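Local coordinates for ferric vibriobactin ABC transporter, periplasmic ferric vibriobactin-binding protein (PDB 3R5T) that binds the iron(III)-loaded siderophore vibriobactin in the periplasm of Vibrio cholerae and probably delivers it to an ABC transporter for uptake, at residues A[165-170]-A[212-217]. Numbering follows the deposited sequence.
Sequences ANIVSY and RDFLRI. With VBN ((4S,5R)-N-{3-[(2,3-dihydroxybenzoyl)amino]propyl}-2-(2,3-dihydroxyphenyl)-N-[3-({[(4S,5R)-2-(2,3-dihydroxyphenyl)-5-met hyl-4,5-dihydro-1,3-oxazol-4-yl]carbonyl}amino)propyl]-5-methyl-4,5-dihydro-1,3-oxazole-4-carboxamide), chain B.
Strands 165-169 and 214-217 do not pair: strand 177-180 runs between them, antiparallel to both, and the nearest alpha carbons, CA of S169 and CA of F214, stay 8.2 Å apart. No hydrogen bond joins the two segments, and the aromatic side chain of F214 bridges the gap. Its CG lies beside the backbone N (chi1 -77°), and the outer ring atom CE1 of F214 reaches CG2 of I167 at 4.2 Å. I167, buried, branched and apolar, suits this apolar junction, where H186 also meets the F214 ring edge-to-face. The same ring packs against one catechol of vibriobactin, the one next to the amide that S169 binds: its atom CAL sits over one face, off-centre, 3.6 Å from CG of F214. Small S169 lets the ligand come close to its strand, and its hydroxyl, set anti to the backbone N (chi1 -178°), donates from OG to the amide oxygen OAC at 2.7 Å.

Just before strand 214-217, D213 holds R216 in place. OD1 of D213 accepts from the backbone N of F214 and, in a salt bridge of 3.0 Å, from NH1 of R216, both on one face of the carboxylate. NH1 also donates to the carbonyl O of F214 at 2.9 Å, nearly in the guanidinium plane, so two acceptors fix how that flat group is turned. The same catechol lies over one face of the R216 guanidinium. At its edge, in plane, the second terminal nitrogen, NH2 of R216, comes within 3.2 Å of OAJ on a different catechol ring; the positive charge probably favours the electron-rich oxygens around iron(III). S169, D213, F214 and R216 thus line the C-terminal-lobe wall of the cleft in which this solute-binding protein 8 family member holds its ferric siderophore.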
ATOM      1  N   ALA A 165       6.417  18.032   1.980  1.00 16.92           N
ATOM      2  CA  ALA A 165       7.164  16.913   1.411  1.00 18.16           C
ATOM      3  C   ALA A 165       6.432  16.326   0.226  1.00 19.09           C
ATOM      4  O   ALA A 165       5.206  16.324   0.180  1.00 18.85           O
ATOM      5  CB  ALA A 165       7.386  15.830   2.463  1.00 22.39           C
ATOM      6  N   ASN A 166       7.192  15.799  -0.734  1.00 17.08           N
ATOM      7  CA  ASN A 166       6.600  14.955  -1.768  1.00 17.55           C
ATOM      8  C   ASN A 166       7.056  13.507  -1.599  1.00 17.38           C
ATOM      9  O   ASN A 166       7.991  13.229  -0.857  1.00 19.06           O
ATOM     10  CB  ASN A 166       6.911  15.463  -3.191  1.00 16.67           C
ATOM     11  CG  ASN A 166       8.355  15.810  -3.384  1.00 16.40           C
ATOM     12  OD1 ASN A 166       9.249  15.018  -3.074  1.00 20.91           O
ATOM     13  ND2 ASN A 166       8.608  17.015  -3.911  1.00 18.10           N
ATOM     14  N   ILE A 167       6.354  12.597  -2.256  1.00 15.71           N
ATOM     15  CA  ILE A 167       6.681  11.183  -2.219  1.00 15.88           C
ATOM     16  C   ILE A 167       6.844  10.719  -3.646  1.00 15.83           C
ATOM     17  O   ILE A 167       5.928  10.846  -4.465  1.00 16.25           O
ATOM     18  CB  ILE A 167       5.568  10.356  -1.537  1.00 15.16           C
ATOM     19  CG1 ILE A 167       5.321  10.882  -0.120  1.00 16.25           C
ATOM     20  CG2 ILE A 167       5.951   8.877  -1.514  1.00 18.00           C
ATOM     21  CD1 ILE A 167       4.060  10.293   0.529  1.00 16.73           C
ATOM     22  N   VAL A 168       8.013  10.173  -3.961  1.00 15.92           N
ATOM     23  CA  VAL A 168       8.366   9.900  -5.341  1.00 14.07           C
ATOM     24  C   VAL A 168       8.736   8.436  -5.544  1.00 14.98           C
ATOM     25  O   VAL A 168       9.415   7.837  -4.713  1.00 15.36           O
ATOM     26  CB  VAL A 168       9.586  10.763  -5.755  1.00 12.71           C
ATOM     27  CG1 VAL A 168      10.080  10.404  -7.158  1.00 16.91           C
ATOM     28  CG2 VAL A 168       9.264  12.254  -5.651  1.00 15.84           C
ATOM     29  N   SER A 169       8.291   7.876  -6.665  1.00 15.89           N
ATOM     30  CA  SER A 169       8.804   6.606  -7.183  1.00 14.60           C
ATOM     31  C   SER A 169       9.767   6.937  -8.315  1.00 15.97           C
ATOM     32  O   SER A 169       9.363   7.378  -9.384  1.00 15.77           O
ATOM     33  CB  SER A 169       7.658   5.731  -7.679  1.00 13.62           C
ATOM     34  OG  SER A 169       8.153   4.479  -8.142  1.00 15.63           O
ATOM     35  N   TYR A 170      11.053   6.737  -8.058  1.00 16.53           N
ATOM     36  CA  TYR A 170      12.110   7.203  -8.958  1.00 14.88           C
ATOM     37  C   TYR A 170      12.725   6.100  -9.786  1.00 16.60           C
ATOM     38  O   TYR A 170      13.098   5.050  -9.257  1.00 17.38           O
ATOM     39  CB  TYR A 170      13.198   7.884  -8.131  1.00 16.02           C
ATOM     40  CG  TYR A 170      14.383   8.406  -8.909  1.00 15.19           C
ATOM     41  CD1 TYR A 170      14.276   9.542  -9.712  1.00 16.75           C
ATOM     42  CD2 TYR A 170      15.637   7.808  -8.793  1.00 18.79           C
ATOM     43  CE1 TYR A 170      15.377  10.050 -10.395  1.00 20.22           C
ATOM     44  CE2 TYR A 170      16.749   8.311  -9.481  1.00 18.04           C
ATOM     45  CZ  TYR A 170      16.611   9.416 -10.287  1.00 19.39           C
ATOM     46  OH  TYR A 170      17.716   9.912 -10.960  1.00 20.56           O
ATOM     47  N   ARG A 212      -4.904   6.670  -9.534  1.00 16.12           N
ATOM     48  CA  ARG A 212      -5.352   7.440  -8.378  1.00 15.65           C
ATOM     49  C   ARG A 212      -4.312   7.474  -7.257  1.00 14.59           C
ATOM     50  O   ARG A 212      -4.390   8.340  -6.371  1.00 15.99           O
ATOM     51  CB  ARG A 212      -6.678   6.875  -7.878  1.00 17.17           C
ATOM     52  CG  ARG A 212      -7.803   7.106  -8.878  1.00 19.67           C
ATOM     53  CD  ARG A 212      -9.102   6.403  -8.493  1.00 22.19           C
ATOM     54  NE  ARG A 212      -9.037   4.961  -8.723  1.00 23.00           N
ATOM     55  CZ  ARG A 212      -9.104   4.389  -9.923  1.00 22.25           C
ATOM     56  NH1 ARG A 212      -9.226   5.134 -11.013  1.00 21.95           N
ATOM     57  NH2 ARG A 212      -9.049   3.072 -10.035  1.00 21.61           N
ATOM     58  N   ASP A 213      -3.354   6.549  -7.299  1.00 14.55           N
ATOM     59  CA  ASP A 213      -2.345   6.425  -6.243  1.00 14.44           C
ATOM     60  C   ASP A 213      -1.119   7.315  -6.473  1.00 16.43           C
ATOM     61  O   ASP A 213      -0.817   8.207  -5.665  1.00 15.33           O
ATOM     62  CB  ASP A 213      -1.946   4.939  -6.005  1.00 15.67           C
ATOM     63  CG  ASP A 213      -1.421   4.202  -7.260  1.00 15.01           C
ATOM     64  OD1 ASP A 213      -1.700   4.608  -8.405  1.00 13.58           O
ATOM     65  OD2 ASP A 213      -0.741   3.171  -7.070  1.00 14.76           O
ATOM     66  N   PHE A 214      -0.423   7.057  -7.579  1.00 15.67           N
ATOM     67  CA  PHE A 214       0.703   7.886  -7.986  1.00 17.10           C
ATOM     68  C   PHE A 214       0.437   8.405  -9.383  1.00 16.14           C
ATOM     69  O   PHE A 214       0.017   7.643 -10.263  1.00 16.25           O
ATOM     70  CB  PHE A 214       2.011   7.073  -8.011  1.00 15.29           C
ATOM     71  CG  PHE A 214       2.614   6.817  -6.646  1.00 13.91           C
ATOM     72  CD1 PHE A 214       3.821   7.392  -6.286  1.00 13.30           C
ATOM     73  CD2 PHE A 214       1.968   6.000  -5.731  1.00 13.56           C
ATOM     74  CE1 PHE A 214       4.375   7.143  -5.032  1.00 13.61           C
ATOM     75  CE2 PHE A 214       2.519   5.759  -4.474  1.00 14.38           C
ATOM     76  CZ  PHE A 214       3.718   6.348  -4.127  1.00 15.68           C
ATOM     77  N   LEU A 215       0.721   9.685  -9.603  1.00 13.34           N
ATOM     78  CA  LEU A 215       0.627  10.268 -10.933  1.00 14.80           C
ATOM     79  C   LEU A 215       1.887   9.849 -11.676  1.00 15.65           C
ATOM     80  O   LEU A 215       3.005  10.140 -11.222  1.00 15.04           O
ATOM     81  CB  LEU A 215       0.559  11.804 -10.870  1.00 14.66           C
ATOM     82  CG  LEU A 215       0.222  12.494 -12.196  1.00 17.77           C
ATOM     83  CD1 LEU A 215      -1.194  12.172 -12.615  1.00 20.43           C
ATOM     84  CD2 LEU A 215       0.368  14.001 -12.075  1.00 17.10           C
ATOM     85  N   ARG A 216       1.716   9.164 -12.808  1.00 16.91           N
ATOM     86  CA  ARG A 216       2.837   8.820 -13.669  1.00 16.10           C
ATOM     87  C   ARG A 216       3.154  10.021 -14.554  1.00 17.20           C
ATOM     88  O   ARG A 216       2.250  10.599 -15.161  1.00 22.37           O
ATOM     89  CB  ARG A 216       2.504   7.590 -14.509  1.00 14.86           C
ATOM     90  CG  ARG A 216       2.789   6.277 -13.820  1.00 17.05           C
ATOM     91  CD  ARG A 216       1.985   6.065 -12.565  1.00 12.66           C
ATOM     92  NE  ARG A 216       1.961   4.637 -12.263  1.00 13.21           N
ATOM     93  CZ  ARG A 216       1.238   4.075 -11.307  1.00 14.28           C
ATOM     94  NH1 ARG A 216       0.495   4.818 -10.491  1.00 14.22           N
ATOM     95  NH2 ARG A 216       1.295   2.756 -11.144  1.00 15.92           N
ATOM     96  N   ILE A 217       4.435  10.392 -14.626  1.00 17.05           N
ATOM     97  CA  ILE A 217       4.839  11.635 -15.282  1.00 15.97           C
ATOM     98  C   ILE A 217       6.133  11.464 -16.100  1.00 18.00           C
ATOM     99  O   ILE A 217       6.982  10.642 -15.758  1.00 19.17           O
ATOM    100  CB  ILE A 217       5.045  12.773 -14.233  1.00 18.73           C
ATOM    101  CG1 ILE A 217       6.240  12.447 -13.328  1.00 19.52           C
ATOM    102  CG2 ILE A 217       3.763  13.011 -13.411  1.00 20.21           C
ATOM    103  CD1 ILE A 217       6.619  13.547 -12.363  1.00 17.82           C
TER
HETATM  104  C   VBN B   1       5.507  -1.096 -13.030  1.00 20.18           C
HETATM  105  N   VBN B   1       3.271  -1.959 -12.206  1.00 17.13           N
HETATM  106  O   VBN B   1       5.025  -0.134 -13.527  1.00 19.18           O
HETATM  107  CA  VBN B   1       4.648  -2.261 -12.556  1.00 19.99           C
HETATM  108  CB  VBN B   1       4.449  -3.392 -13.635  1.00 21.71           C
HETATM  109  CAB VBN B   1       7.974  -5.136  -5.833  1.00 20.62           C
HETATM  110  OAC VBN B   1       7.050   3.489 -10.357  1.00 20.17           O
HETATM  111  OAD VBN B   1       7.482  -5.163 -10.388  1.00 19.30           O
HETATM  112  OAF VBN B   1       2.191   0.293  -8.804  1.00 15.06           O
HETATM  113  OAG VBN B   1      -1.370   0.443 -11.856  1.00 16.45           O
HETATM  114  OAH VBN B   1       1.226  -2.465  -9.647  1.00 14.35           O
HETATM  115  OAI VBN B   1       4.272   0.338 -10.463  1.00 16.62           O
HETATM  116  OAJ VBN B   1       1.207  -0.381 -11.570  1.00 13.91           O
HETATM  117  OAK VBN B   1       3.928  -2.590  -9.406  1.00 14.83           O
HETATM  118  CAL VBN B   1       3.730   3.552  -7.805  1.00 16.82           C
HETATM  119  CAM VBN B   1      -0.980  -1.942 -14.692  1.00 20.99           C
HETATM  120  CAN VBN B   1       1.628  -5.389  -7.387  1.00 14.64           C
HETATM  121  CAO VBN B   1       2.814   2.448  -7.833  1.00 15.82           C
HETATM  122  CAP VBN B   1      -1.576  -1.012 -13.794  1.00 18.90           C
HETATM  123  CAQ VBN B   1       0.982  -4.367  -8.158  1.00 13.51           C
HETATM  124  CAR VBN B   1       4.860   3.590  -8.702  1.00 18.33           C
HETATM  125  CAS VBN B   1       0.360  -2.328 -14.537  1.00 19.79           C
HETATM  126  CAT VBN B   1       3.043  -5.470  -7.335  1.00 15.99           C
HETATM  127  CAU VBN B   1       8.262   0.897 -12.950  1.00 20.51           C
HETATM  128  CAV VBN B   1       9.076  -2.426 -12.248  1.00 19.77           C
HETATM  129  CAW VBN B   1       7.242   2.031 -12.755  1.00 18.84           C
HETATM  130  CAX VBN B   1       9.663  -3.593 -11.420  1.00 20.46           C
HETATM  131  CAY VBN B   1       7.769  -0.304 -13.760  1.00 18.93           C
HETATM  132  CAZ VBN B   1       7.557  -2.499 -12.480  1.00 18.41           C
HETATM  133  NBB VBN B   1       6.228   1.831 -11.722  1.00 15.34           N
HETATM  134  NBC VBN B   1       9.162  -3.561 -10.048  1.00 20.29           N
HETATM  135  NBD VBN B   1       6.107  -3.514  -8.290  1.00 18.28           N
HETATM  136  OBF VBN B   1       5.892  -5.573  -7.190  1.00 16.84           O
HETATM  137  CBG VBN B   1       6.223   2.667 -10.544  1.00 19.44           C
HETATM  138  CBH VBN B   1       8.022  -4.391  -9.648  1.00 19.50           C
HETATM  139  CBJ VBN B   1       2.547  -2.072 -13.446  1.00 18.37           C
HETATM  140  CBK VBN B   1       3.031   1.384  -8.756  1.00 15.62           C
HETATM  141  CBL VBN B   1      -0.819  -0.464 -12.742  1.00 16.86           C
HETATM  142  CBM VBN B   1       1.776  -3.456  -8.851  1.00 13.84           C
HETATM  143  CBN VBN B   1       4.094   1.418  -9.612  1.00 16.50           C
HETATM  144  CBO VBN B   1       0.454  -0.840 -12.607  1.00 15.74           C
HETATM  145  CBP VBN B   1       3.141  -3.540  -8.797  1.00 14.65           C
HETATM  146  CBQ VBN B   1       5.048   2.570  -9.578  1.00 18.60           C
HETATM  147  CBR VBN B   1       1.062  -1.822 -13.519  1.00 17.09           C
HETATM  148  CBS VBN B   1       3.800  -4.573  -7.991  1.00 15.58           C
HETATM  149  CBU VBN B   1       7.360  -5.303  -7.212  1.00 18.19           C
HETATM  150  CBW VBN B   1       5.297  -4.672  -8.072  1.00 17.56           C
HETATM  151  CBX VBN B   1       7.458  -4.091  -8.265  1.00 18.78           C
HETATM  152  NBY VBN B   1       6.953  -1.282 -13.033  1.00 20.43           N
HETATM  153  OG1 VBN B   1       3.147  -3.041 -14.278  1.00 21.39           O
HETATM  154  CG2 VBN B   1       4.683  -4.836 -13.220  1.00 23.10           C